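Local coordinates for glycosyl hydrolase family 88 (Pedobacter heparinus, PDB 3WIW), which is an unsaturated glucuronyl hydrolase with specificity for heparin, folded as an alpha6/alpha6-barrel, and probably removes the unsaturated uronic acid from the end of heparin fragments, at residues R130-D134 against K135-K139; I289-D293 against F294-N298; L317-S320 against T321-D325; E334-L337 against K338-S342; Y380-E383 against A384-R387. One frame throughout, in Å; residues are numbered along the deposited sequence. Where two conformers were deposited one is given.

In the fold
All five contacts are local and follow one another along the chain, so none encloses or crosses another. Contact 1 closes the tight turn between helices 117-132 and 138-150, at the surface. Contact 2, on the opposite side of the chain's centre, folds a turn in the loop between helices 265-279 and 306-322. Contact 3 finishes helix 306-322 and contact 4 finishes the next, 327-340. Contact 5 is a turn within helix 375-392. Ile289 of contact 2 packs on Ile336, Thr339 and Leu340 of contact 4. Leu337 of contact 4 meets Leu317 of contact 3 and Ala384 of contact 5, tying helices 306-322, 327-340 and 375-392 together. Arg130 of contact 1 lies close to Lys386 of contact 5.

Contact 1: R130-D134 against K135-K139; sequences RVTGD and KIYLK
Asp134 takes up two backbone N-H groups of the turn after it, one with its side chain and one with its main chain. Its carboxylate atom OD1 accepts from Ile136 N at 3.0 Å, an almost straight bond (178°) that arrives from above the carboxylate plane; a side-chain oxygen holding the N-H two residues on forms an Asx turn. With chi1 at -166°, CG lies beside the carbonyl carbon, from where OD1 can fold forward over the following peptides. Asp134 O accepts from Tyr137 N at 3.1 Å, closing the 3-10 segment 135-137. Just upstream, Thr132 OG1 accepts from Asp134 N at 3.1 Å, which is an ST turn, and is also hydrogen-bonded to Ala128 O in the last turn of helix 117-132. Between the two polar residues Gly133 leaves the helix with positive phi, a conformation a residue without a side chain adopts at little cost.

Van der Waals contacts join the same residues. Tyr137 turns the edge of its ring to Thr132, with CE2 3.4 Å from OG1, and the two side chains cross at about a right angle. Ile136 CG1 lies over the centre of one face of that ring and meets Asp134 OD1 at 3.4 Å. The ring is buried, and Trp83 of helix 77-89 and Leu103 of helix 92-103 pack on it too.

Chemically, a short acidic side chain suits the start of a helical segment: the carboxylate takes up Ile136 N while Asp134 O takes Tyr137 N, and the carboxylate's negative charge is probably stabilised by the helical turns that follow.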
# COMPACT_ATOMS: atom_id res chain seq x y z
N ARG A 130 -10.11 -14.21 0.49
CA ARG A 130 -9.11 -14.99 -0.23
C ARG A 130 -8.59 -16.14 0.65
O ARG A 130 -8.48 -17.29 0.21
CB ARG A 130 -7.95 -14.09 -0.67
CG ARG A 130 -6.84 -14.85 -1.39
CD ARG A 130 -5.67 -13.93 -1.76
NE ARG A 130 -5.18 -13.20 -0.59
CZ ARG A 130 -4.33 -13.71 0.30
NH1 ARG A 130 -3.85 -14.94 0.14
NH2 ARG A 130 -3.98 -12.99 1.35
N VAL A 131 -8.29 -15.82 1.90
CA VAL A 131 -7.70 -16.81 2.79
C VAL A 131 -8.70 -17.91 3.19
O VAL A 131 -8.36 -19.10 3.20
CB VAL A 131 -7.07 -16.13 4.04
CG1 VAL A 131 -6.68 -17.18 5.09
CG2 VAL A 131 -5.85 -15.27 3.63
N THR A 132 -9.95 -17.53 3.49
CA THR A 132 -10.90 -18.44 4.11
C THR A 132 -11.99 -18.96 3.17
O THR A 132 -12.57 -20.01 3.44
CB THR A 132 -11.61 -17.77 5.30
OG1 THR A 132 -12.52 -16.77 4.82
CG2 THR A 132 -10.61 -17.17 6.29
N GLY A 133 -12.30 -18.22 2.11
CA GLY A 133 -13.43 -18.53 1.25
C GLY A 133 -14.79 -18.42 1.93
O GLY A 133 -15.80 -18.87 1.40
N ASP A 134 -14.83 -17.84 3.12
CA ASP A 134 -16.07 -17.76 3.90
C ASP A 134 -17.00 -16.68 3.34
O ASP A 134 -16.61 -15.50 3.21
CB ASP A 134 -15.75 -17.48 5.37
CG ASP A 134 -16.95 -17.73 6.29
OD1 ASP A 134 -18.09 -17.49 5.87
OD2 ASP A 134 -16.73 -18.16 7.44
N LYS A 135 -18.23 -17.08 3.04
CA LYS A 135 -19.19 -16.19 2.41
C LYS A 135 -19.59 -14.99 3.28
O LYS A 135 -20.10 -14.00 2.75
CB LYS A 135 -20.41 -16.98 1.94
CG LYS A 135 -20.09 -17.98 0.82
CD LYS A 135 -19.53 -17.28 -0.43
CE LYS A 135 -19.39 -18.26 -1.61
NZ LYS A 135 -18.22 -19.18 -1.41
N ILE A 136 -19.32 -15.03 4.58
CA ILE A 136 -19.62 -13.86 5.40
C ILE A 136 -18.89 -12.61 4.89
O ILE A 136 -19.35 -11.49 5.09
CB ILE A 136 -19.32 -14.08 6.90
CG1 ILE A 136 -17.82 -14.31 7.14
CG2 ILE A 136 -20.16 -15.22 7.46
CD1 ILE A 136 -17.49 -14.57 8.60
N TYR A 137 -17.76 -12.80 4.20
CA TYR A 137 -16.99 -11.65 3.72
C TYR A 137 -17.46 -11.11 2.37
O TYR A 137 -17.03 -10.03 1.95
CB TYR A 137 -15.51 -12.02 3.64
CG TYR A 137 -14.93 -12.45 4.98
CD1 TYR A 137 -14.84 -11.54 6.05
CD2 TYR A 137 -14.46 -13.76 5.19
CE1 TYR A 137 -14.33 -11.93 7.30
CE2 TYR A 137 -13.94 -14.16 6.43
CZ TYR A 137 -13.87 -13.24 7.47
OH TYR A 137 -13.35 -13.59 8.69
N LEU A 138 -18.33 -11.83 1.67
CA LEU A 138 -18.55 -11.56 0.26
C LEU A 138 -19.48 -10.38 -0.03
O LEU A 138 -19.16 -9.53 -0.86
CB LEU A 138 -19.01 -12.83 -0.45
CG LEU A 138 -18.97 -12.74 -1.98
CD1 LEU A 138 -17.55 -12.49 -2.47
CD2 LEU A 138 -19.53 -14.01 -2.59
N LYS A 139 -20.64 -10.32 0.63
CA LYS A 139 -21.55 -9.22 0.33
C LYS A 139 -20.96 -7.83 0.63
O LYS A 139 -21.13 -6.91 -0.17
CB LYS A 139 -22.93 -9.41 1.00
CG LYS A 139 -24.00 -8.44 0.49
CD LYS A 139 -24.24 -8.63 -1.01
CE LYS A 139 -25.37 -7.77 -1.54
NZ LYS A 139 -25.70 -8.15 -2.95

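Contact 2: I289-D293 against F294-N298; sequences IPLWD and FDVHN
The first torsions of Asp293 and Val296 set their groups against different partners. In Asp293 chi1 is -173°, which sets CG beside the carbonyl carbon and swings OD1 forward to accept from Asp295 N at 2.9 Å on its anti lone pair, an Asx turn. In Val296 CG2 lies between the backbone N and the carbonyl carbon, while CG1 stands beside N, so the two methyls face different ways: CG2 touches Leu291 CD1 at 3.6 Å, and CG1 reaches Trp292 NE1 at 3.5 Å. A beta-branched residue fits because it can offer a methyl to each.

Around this the backbone makes a type I beta turn from Asp293 to Val296, whose closing bond, Val296 N to Asp293 O, is weak. OD2 of Asp293 is taken by Ser242 OG and Leu238 N, so the buried carboxylate is gripped at both oxygens. Its OD1 stands 4.1 Å from Asp295 OD2, a mild repulsion probably eased by these N-H and hydroxyl donors.

Trp292 presents one indole face to Asp293 CB. At its edge, in the ring plane, NE1 donates at 3.0 Å to a water that in turn donates to Asn298 OD1 at 2.9 Å, bridging residues that flank the turn.

At the other end Pro290 CB meets Phe294 CZ at 4.1 Å. Pro290 also packs on Ala309 and Ile312 of helix 306-322, and Phe294 on Ala245 and Gln248 of helix 245-262, wedging the loop between these helices. The side chain of Asp293 lies about 6 Å from that of Thr234, a predicted substrate-binding residue just after strand 229-233.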
# COMPACT_ATOMS: atom_id res chain seq x y z
N ILE A 289 16.42 2.58 2.03
CA ILE A 289 15.19 3.09 2.60
C ILE A 289 15.05 4.55 2.15
O ILE A 289 15.87 5.38 2.51
CB ILE A 289 15.18 3.02 4.13
CG1 ILE A 289 15.64 1.65 4.63
CG2 ILE A 289 13.78 3.42 4.65
CD1 ILE A 289 14.84 0.47 4.03
N PRO A 290 14.07 4.83 1.29
CA PRO A 290 14.07 6.17 0.68
C PRO A 290 13.95 7.33 1.66
O PRO A 290 13.35 7.21 2.73
CB PRO A 290 12.82 6.16 -0.23
CG PRO A 290 12.61 4.69 -0.54
CD PRO A 290 13.00 3.97 0.73
N LEU A 291 14.54 8.47 1.29
CA LEU A 291 14.16 9.74 1.92
C LEU A 291 12.66 9.96 1.72
O LEU A 291 12.08 9.46 0.76
CB LEU A 291 14.92 10.86 1.24
CG LEU A 291 16.43 10.65 1.09
CD1 LEU A 291 17.05 11.87 0.38
CD2 LEU A 291 17.10 10.33 2.44
N TRP A 292 12.03 10.74 2.58
CA TRP A 292 10.59 10.87 2.47
C TRP A 292 10.17 11.50 1.13
O TRP A 292 9.08 11.24 0.61
CB TRP A 292 10.03 11.66 3.66
CG TRP A 292 10.41 13.10 3.60
CD1 TRP A 292 11.60 13.66 4.02
CD2 TRP A 292 9.63 14.17 3.07
NE1 TRP A 292 11.60 15.02 3.73
CE2 TRP A 292 10.39 15.35 3.16
CE3 TRP A 292 8.35 14.24 2.50
CZ2 TRP A 292 9.90 16.60 2.73
CZ3 TRP A 292 7.86 15.48 2.07
CH2 TRP A 292 8.64 16.63 2.18
N ASP A 293 11.04 12.32 0.55
CA ASP A 293 10.87 12.85 -0.79
C ASP A 293 12.25 12.80 -1.44
O ASP A 293 13.25 13.21 -0.83
CB ASP A 293 10.31 14.29 -0.75
CG ASP A 293 9.95 14.83 -2.14
OD1 ASP A 293 10.85 14.98 -3.00
OD2 ASP A 293 8.75 15.14 -2.37
N PHE A 294 12.32 12.29 -2.67
CA PHE A 294 13.60 12.09 -3.33
C PHE A 294 14.33 13.39 -3.65
O PHE A 294 15.54 13.37 -3.92
CB PHE A 294 13.43 11.31 -4.65
CG PHE A 294 13.23 9.81 -4.47
CD1 PHE A 294 11.99 9.26 -4.15
CD2 PHE A 294 14.29 8.94 -4.66
CE1 PHE A 294 11.84 7.88 -4.02
CE2 PHE A 294 14.14 7.56 -4.52
CZ PHE A 294 12.91 7.04 -4.19
N ASP A 295 13.62 14.53 -3.61
CA ASP A 295 14.20 15.79 -4.08
C ASP A 295 14.67 16.73 -2.99
O ASP A 295 15.07 17.86 -3.28
CB ASP A 295 13.26 16.47 -5.07
CG ASP A 295 13.07 15.65 -6.32
OD1 ASP A 295 14.01 14.94 -6.73
OD2 ASP A 295 11.99 15.65 -6.89
N VAL A 296 14.61 16.31 -1.74
CA VAL A 296 15.11 17.14 -0.66
C VAL A 296 16.60 17.44 -0.83
O VAL A 296 17.36 16.67 -1.40
CB VAL A 296 14.88 16.52 0.72
CG1 VAL A 296 13.38 16.36 0.98
CG2 VAL A 296 15.61 15.18 0.88
N HIS A 297 17.02 18.59 -0.32
CA HIS A 297 18.41 18.96 -0.48
C HIS A 297 19.32 18.30 0.57
O HIS A 297 20.51 18.14 0.36
CB HIS A 297 18.55 20.47 -0.37
CG HIS A 297 18.46 20.95 1.03
ND1 HIS A 297 17.27 20.98 1.72
CD2 HIS A 297 19.42 21.33 1.91
CE1 HIS A 297 17.50 21.40 2.95
NE2 HIS A 297 18.79 21.61 3.09
N ASN A 298 18.74 17.90 1.71
CA ASN A 298 19.53 17.44 2.87
C ASN A 298 19.57 15.92 2.97
O ASN A 298 18.98 15.34 3.88
CB ASN A 298 18.99 18.05 4.19
CG ASN A 298 17.52 17.67 4.50
OD1 ASN A 298 16.71 17.43 3.61
ND2 ASN A 298 17.20 17.62 5.80
O HOH W 1 14.08 16.46 4.43

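Contact 3: L317-S320 against T321-D325; sequences LDLS and TQVKD
The amide of Gln322, in the conformer given, is the flat group that meets 317-320: Asp318 O lies over one face of it, 3.4 Å from CD. OE1 turns toward Leu319, 3.7 Å from its CD1, and is buried without a polar partner in that conformer, while NE2 donates to Thr256 O on helix 245-262. The carboxylate of Asp318 points elsewhere, to Lys260.

Two carbonyls carry the polar side of the contact. Asp318 O is gripped twice by Thr321, through OG1 at 2.9 Å, tilted only 19° from the carbonyl plane, and through N, well above that plane. Leu319 O accepts from Gln322 N and, nearly along the C=O axis, from Val323 N at 3.2 Å. Ser320 OG, set between the backbone N and the carbonyl carbon (chi1 81°), folds back to donate to Leu317 O at 2.7 Å. With an alanine in place of Ser320, Leu317 O is likely to be left without this donor.

Leu319 CD1 also meets Val323 CG1 at 3.7 Å, an apolar pair that packs on Ile268 of helix 265-279 and Tyr329 of helix 327-340.

Three-residue bonds mixed with four-residue ones, and hydroxyls of serine and threonine turned back onto carbonyls, are what a helix shows as it runs out; here they finish helix 306-322 in this alpha6/alpha6-barrel protein.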
# COMPACT_ATOMS: atom_id res chain seq x y z
N LEU A 317 9.40 -7.50 -5.69
CA LEU A 317 9.34 -8.96 -5.63
C LEU A 317 8.34 -9.51 -6.66
O LEU A 317 8.67 -10.45 -7.38
CB LEU A 317 8.98 -9.43 -4.22
CG LEU A 317 10.11 -9.23 -3.21
CD1 LEU A 317 9.58 -9.33 -1.78
CD2 LEU A 317 11.26 -10.22 -3.47
N ASP A 318 7.16 -8.92 -6.77
CA ASP A 318 6.25 -9.35 -7.83
C ASP A 318 6.82 -9.02 -9.21
O ASP A 318 6.71 -9.82 -10.13
CB ASP A 318 4.85 -8.76 -7.67
CG ASP A 318 3.91 -9.70 -6.94
OD1 ASP A 318 4.37 -10.63 -6.22
OD2 ASP A 318 2.69 -9.50 -7.08
N LEU A 319 7.46 -7.86 -9.37
CA LEU A 319 8.01 -7.50 -10.67
C LEU A 319 9.06 -8.53 -11.09
O LEU A 319 9.13 -8.91 -12.27
CB LEU A 319 8.61 -6.10 -10.62
CG LEU A 319 9.06 -5.52 -11.96
CD1 LEU A 319 7.91 -5.40 -12.94
CD2 LEU A 319 9.75 -4.16 -11.76
N SER A 320 9.87 -8.97 -10.12
CA SER A 320 10.93 -9.94 -10.40
C SER A 320 10.40 -11.25 -11.02
O SER A 320 11.12 -11.93 -11.77
CB SER A 320 11.78 -10.21 -9.15
OG SER A 320 11.17 -11.15 -8.28
N THR A 321 9.15 -11.60 -10.72
CA THR A 321 8.58 -12.85 -11.22
C THR A 321 7.87 -12.67 -12.56
O THR A 321 7.51 -13.66 -13.22
CB THR A 321 7.58 -13.48 -10.22
OG1 THR A 321 6.40 -12.66 -10.14
CG2 THR A 321 8.23 -13.61 -8.85
N GLN A 322 7.64 -11.42 -12.95
CA GLN A 322 6.86 -11.11 -14.15
C GLN A 322 7.74 -10.83 -15.37
O GLN A 322 7.34 -11.10 -16.50
CB GLN A 322 5.98 -9.88 -13.91
CG GLN A 322 4.95 -10.04 -12.83
CD GLN A 322 4.40 -8.70 -12.40
OE1 GLN A 322 4.99 -7.65 -12.64
NE2 GLN A 322 3.27 -8.73 -11.74
N VAL A 323 8.93 -10.30 -15.13
CA VAL A 323 9.80 -9.84 -16.22
C VAL A 323 10.75 -10.92 -16.70
O VAL A 323 10.90 -11.96 -16.07
CB VAL A 323 10.66 -8.62 -15.80
CG1 VAL A 323 9.79 -7.45 -15.37
CG2 VAL A 323 11.63 -9.02 -14.70
N LYS A 324 11.41 -10.62 -17.82
CA LYS A 324 12.36 -11.50 -18.48
C LYS A 324 13.56 -11.85 -17.60
O LYS A 324 13.89 -13.02 -17.42
CB LYS A 324 12.84 -10.85 -19.78
CG LYS A 324 13.00 -11.79 -20.95
CD LYS A 324 12.65 -11.10 -22.27
CE LYS A 324 13.59 -9.95 -22.59
NZ LYS A 324 13.20 -9.27 -23.86
N ASP A 325 14.23 -10.83 -17.07
CA ASP A 325 15.33 -11.08 -16.13
C ASP A 325 15.14 -10.25 -14.86
O ASP A 325 15.43 -9.05 -14.80
CB ASP A 325 16.71 -10.90 -16.78
CG ASP A 325 17.01 -9.47 -17.15
OD1 ASP A 325 16.07 -8.74 -17.52
OD2 ASP A 325 18.20 -9.08 -17.06

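Contact 4: E334-L337 against K338-S342; sequences EDIL and KTLSS
Lys338, Thr339 and Leu340 give their N-H groups to the carbonyls of Glu334, Asp335 and Ile336 four residues back, the regular alpha-helical pattern. This is the last stretch of helix 327-340, probably one of the helices of the alpha6/alpha6-barrel.

On the solvent side Glu334 and Lys338 lie side by side, pointing the same way. The lysine is extended beyond CG, with chi2 at 171°, and carries its CE to 4.0 Å from Glu334 CG. NZ of Lys338 stops 4.1 Å from OE2 of Glu334, beyond a salt bridge. A water fills the join, donating to Glu334 OE2 at 2.7 Å and to Asp335 OD1 and accepting from Lys338 NZ; the other oxygens are held by Tyr388 for Glu334 and by Lys331 for Asp335. Long polar chains suit this partly exposed flank.

The inward side is apolar. Ile336 CG2 touches Leu340 CD1 at 3.8 Å, the two side chains running alongside, and both pack against helix 306-322 and Ile289. Leu337 packs on Tyr381 and Ala384 of helix 375-392. Thr339 stands at the margin, its OG1 bonded to Asp287 O.

At the end of the helix serine hydroxyls add a second donor to carbonyls that already hold an N-H. Ser342 OG donates to Thr339 O in the carbonyl plane, on a lone pair. Leu337 O accepts two donors of Ser341 from opposite faces of its plane, N at 2.9 Å and OG at 2.7 Å.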
# COMPACT_ATOMS: atom_id res chain seq x y z
N GLU A 334 15.33 -7.72 -1.70
CA GLU A 334 15.97 -8.45 -0.62
C GLU A 334 16.80 -7.53 0.27
O GLU A 334 16.77 -7.63 1.50
CB GLU A 334 16.83 -9.57 -1.21
CG GLU A 334 17.54 -10.42 -0.19
CD GLU A 334 18.33 -11.53 -0.85
OE1 GLU A 334 17.91 -12.70 -0.77
OE2 GLU A 334 19.38 -11.22 -1.46
N ASP A 335 17.55 -6.62 -0.36
CA ASP A 335 18.39 -5.68 0.39
C ASP A 335 17.50 -4.76 1.23
O ASP A 335 17.82 -4.50 2.40
CB ASP A 335 19.24 -4.83 -0.55
CG ASP A 335 20.36 -5.61 -1.21
OD1 ASP A 335 20.76 -6.68 -0.69
OD2 ASP A 335 20.86 -5.14 -2.26
N ILE A 336 16.39 -4.27 0.68
CA ILE A 336 15.48 -3.45 1.46
C ILE A 336 14.98 -4.25 2.65
O ILE A 336 14.95 -3.74 3.78
CB ILE A 336 14.25 -3.01 0.65
CG1 ILE A 336 14.63 -2.02 -0.46
CG2 ILE A 336 13.20 -2.42 1.57
CD1 ILE A 336 13.51 -1.82 -1.49
N LEU A 337 14.55 -5.48 2.41
CA LEU A 337 14.01 -6.29 3.50
C LEU A 337 15.03 -6.57 4.60
O LEU A 337 14.67 -6.59 5.79
CB LEU A 337 13.39 -7.58 2.98
CG LEU A 337 12.13 -7.41 2.13
CD1 LEU A 337 11.68 -8.79 1.69
CD2 LEU A 337 11.05 -6.69 2.93
N LYS A 338 16.29 -6.77 4.23
CA LYS A 338 17.31 -6.96 5.24
C LYS A 338 17.47 -5.71 6.10
O LYS A 338 17.62 -5.81 7.31
CB LYS A 338 18.62 -7.38 4.60
CG LYS A 338 18.59 -8.84 4.17
CD LYS A 338 19.80 -9.23 3.35
CE LYS A 338 19.81 -10.72 3.09
NZ LYS A 338 20.99 -11.15 2.32
N THR A 339 17.42 -4.52 5.49
CA THR A 339 17.47 -3.27 6.27
C THR A 339 16.23 -3.09 7.16
O THR A 339 16.35 -2.75 8.35
CB THR A 339 17.65 -2.04 5.35
OG1 THR A 339 18.88 -2.16 4.62
CG2 THR A 339 17.71 -0.75 6.17
N LEU A 340 15.05 -3.32 6.60
CA LEU A 340 13.82 -3.19 7.37
C LEU A 340 13.75 -4.18 8.53
O LEU A 340 13.09 -3.90 9.53
CB LEU A 340 12.58 -3.34 6.48
CG LEU A 340 12.34 -2.17 5.53
CD1 LEU A 340 11.07 -2.50 4.76
CD2 LEU A 340 12.16 -0.83 6.25
N SER A 341 14.44 -5.31 8.40
CA SER A 341 14.43 -6.37 9.40
C SER A 341 15.53 -6.22 10.45
O SER A 341 15.61 -7.03 11.38
CB SER A 341 14.54 -7.75 8.74
OG SER A 341 13.51 -7.94 7.79
N SER A 342 16.39 -5.22 10.28
CA SER A 342 17.48 -4.96 11.21
C SER A 342 16.96 -4.23 12.45
O SER A 342 15.85 -3.71 12.48
CB SER A 342 18.58 -4.14 10.52
OG SER A 342 18.21 -2.79 10.35
O HOH W 2 20.82 -9.26 -0.27
O HOH W 3 20.60 -4.18 2.80

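Contact 5: Y380-E383 against A384-R387; sequences YYLE and ALKR
Leu385 lays its branched end over one face of the Tyr381 ring. Leu385 CD1 is 4.2 Å from the Tyr381 ring centroid and 29° off the normal, an off-centre CH-pi contact, and Leu385 CD2 reaches Tyr381 CE1 at 3.9 Å. Leu382 CD2 meets CD1 of Leu385 at 3.9 Å as well, so the leucine closes an apolar patch facing helix 30-49.

Glu383 and Arg387 run alongside each other, their carboxylate and guanidinium planes stacked only 10° apart. Glu383 OE2 sits over the centre of the guanidinium, 3.6 Å from Arg387 NH1: a long salt bridge with no N-H aimed at it. CG opposite the backbone N (chi1 -171°) and an extended chain carry the carboxylate one turn along to Arg387. The buried carboxylate finds its hydrogen bonds elsewhere, OE2 with Tyr253 and Ser314 and OE1 with Tyr84, while NH2 of Arg387 donates to Ser314 O. A methionine in place of Arg387 would probably leave the buried charge of Glu383 without its positive mate and Ser314 O without that donor.

The backbone bonds four residues back; Ala384, with only CB, lets helix 306-322 come close at Ser314 and Leu317.

Packing on helices 30-49, 77-89 and 306-322 is consistent with helix 375-392 lying in the alpha6/alpha6-barrel; the side chain of Tyr380 lies about 4 Å from that of Trp250, a predicted substrate-binding residue.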
# COMPACT_ATOMS: atom_id res chain seq x y z
N TYR A 380 2.46 -3.80 4.25
CA TYR A 380 3.26 -4.06 3.04
C TYR A 380 4.57 -4.77 3.35
O TYR A 380 5.06 -5.54 2.52
CB TYR A 380 3.45 -2.79 2.16
CG TYR A 380 2.12 -2.38 1.56
CD1 TYR A 380 1.51 -3.14 0.55
CD2 TYR A 380 1.43 -1.28 2.07
CE1 TYR A 380 0.26 -2.79 0.02
CE2 TYR A 380 0.18 -0.92 1.56
CZ TYR A 380 -0.40 -1.69 0.54
OH TYR A 380 -1.64 -1.35 0.08
N TYR A 381 5.11 -4.57 4.55
CA TYR A 381 6.27 -5.33 4.96
C TYR A 381 5.97 -6.83 5.08
O TYR A 381 6.70 -7.66 4.53
CB TYR A 381 6.79 -4.79 6.29
CG TYR A 381 7.90 -5.59 6.92
CD1 TYR A 381 9.17 -5.66 6.33
CD2 TYR A 381 7.70 -6.24 8.12
CE1 TYR A 381 10.22 -6.38 6.94
CE2 TYR A 381 8.73 -6.95 8.75
CZ TYR A 381 9.98 -7.02 8.15
OH TYR A 381 10.99 -7.73 8.77
N LEU A 382 4.87 -7.19 5.75
CA LEU A 382 4.55 -8.61 5.82
C LEU A 382 4.17 -9.16 4.44
O LEU A 382 4.49 -10.32 4.12
CB LEU A 382 3.46 -8.92 6.85
CG LEU A 382 3.84 -8.65 8.31
CD1 LEU A 382 2.84 -9.34 9.21
CD2 LEU A 382 5.27 -9.12 8.64
N GLU A 383 3.53 -8.35 3.60
CA GLU A 383 3.23 -8.81 2.24
C GLU A 383 4.53 -9.14 1.51
O GLU A 383 4.65 -10.18 0.85
CB GLU A 383 2.47 -7.73 1.49
CG GLU A 383 1.94 -8.20 0.16
CD GLU A 383 1.22 -7.08 -0.52
OE1 GLU A 383 -0.01 -6.99 -0.36
OE2 GLU A 383 1.88 -6.25 -1.19
N ALA A 384 5.53 -8.27 1.67
CA ALA A 384 6.83 -8.50 1.05
C ALA A 384 7.52 -9.77 1.60
O ALA A 384 8.10 -10.56 0.84
CB ALA A 384 7.72 -7.26 1.22
N LEU A 385 7.45 -9.97 2.92
CA LEU A 385 8.01 -11.19 3.50
C LEU A 385 7.33 -12.44 2.93
O LEU A 385 7.99 -13.43 2.63
CB LEU A 385 7.86 -11.21 5.02
CG LEU A 385 8.61 -10.15 5.82
CD1 LEU A 385 8.62 -10.49 7.29
CD2 LEU A 385 10.03 -9.96 5.34
N LYS A 386 6.02 -12.41 2.78
CA LYS A 386 5.30 -13.54 2.21
C LYS A 386 5.73 -13.77 0.75
O LYS A 386 5.98 -14.91 0.35
CB LYS A 386 3.79 -13.31 2.31
CG LYS A 386 2.97 -14.53 1.97
CD LYS A 386 1.47 -14.31 2.19
CE LYS A 386 0.93 -13.21 1.29
NZ LYS A 386 -0.52 -13.45 0.96
N ARG A 387 5.84 -12.70 -0.05
CA ARG A 387 6.29 -12.84 -1.44
C ARG A 387 7.72 -13.38 -1.54
O ARG A 387 8.03 -14.24 -2.37
CB ARG A 387 6.14 -11.51 -2.19
CG ARG A 387 4.72 -11.12 -2.41
CD ARG A 387 4.59 -9.72 -3.01
NE ARG A 387 3.18 -9.38 -3.25
CZ ARG A 387 2.76 -8.37 -4.00
NH1 ARG A 387 1.45 -8.20 -4.20
NH2 ARG A 387 3.64 -7.53 -4.56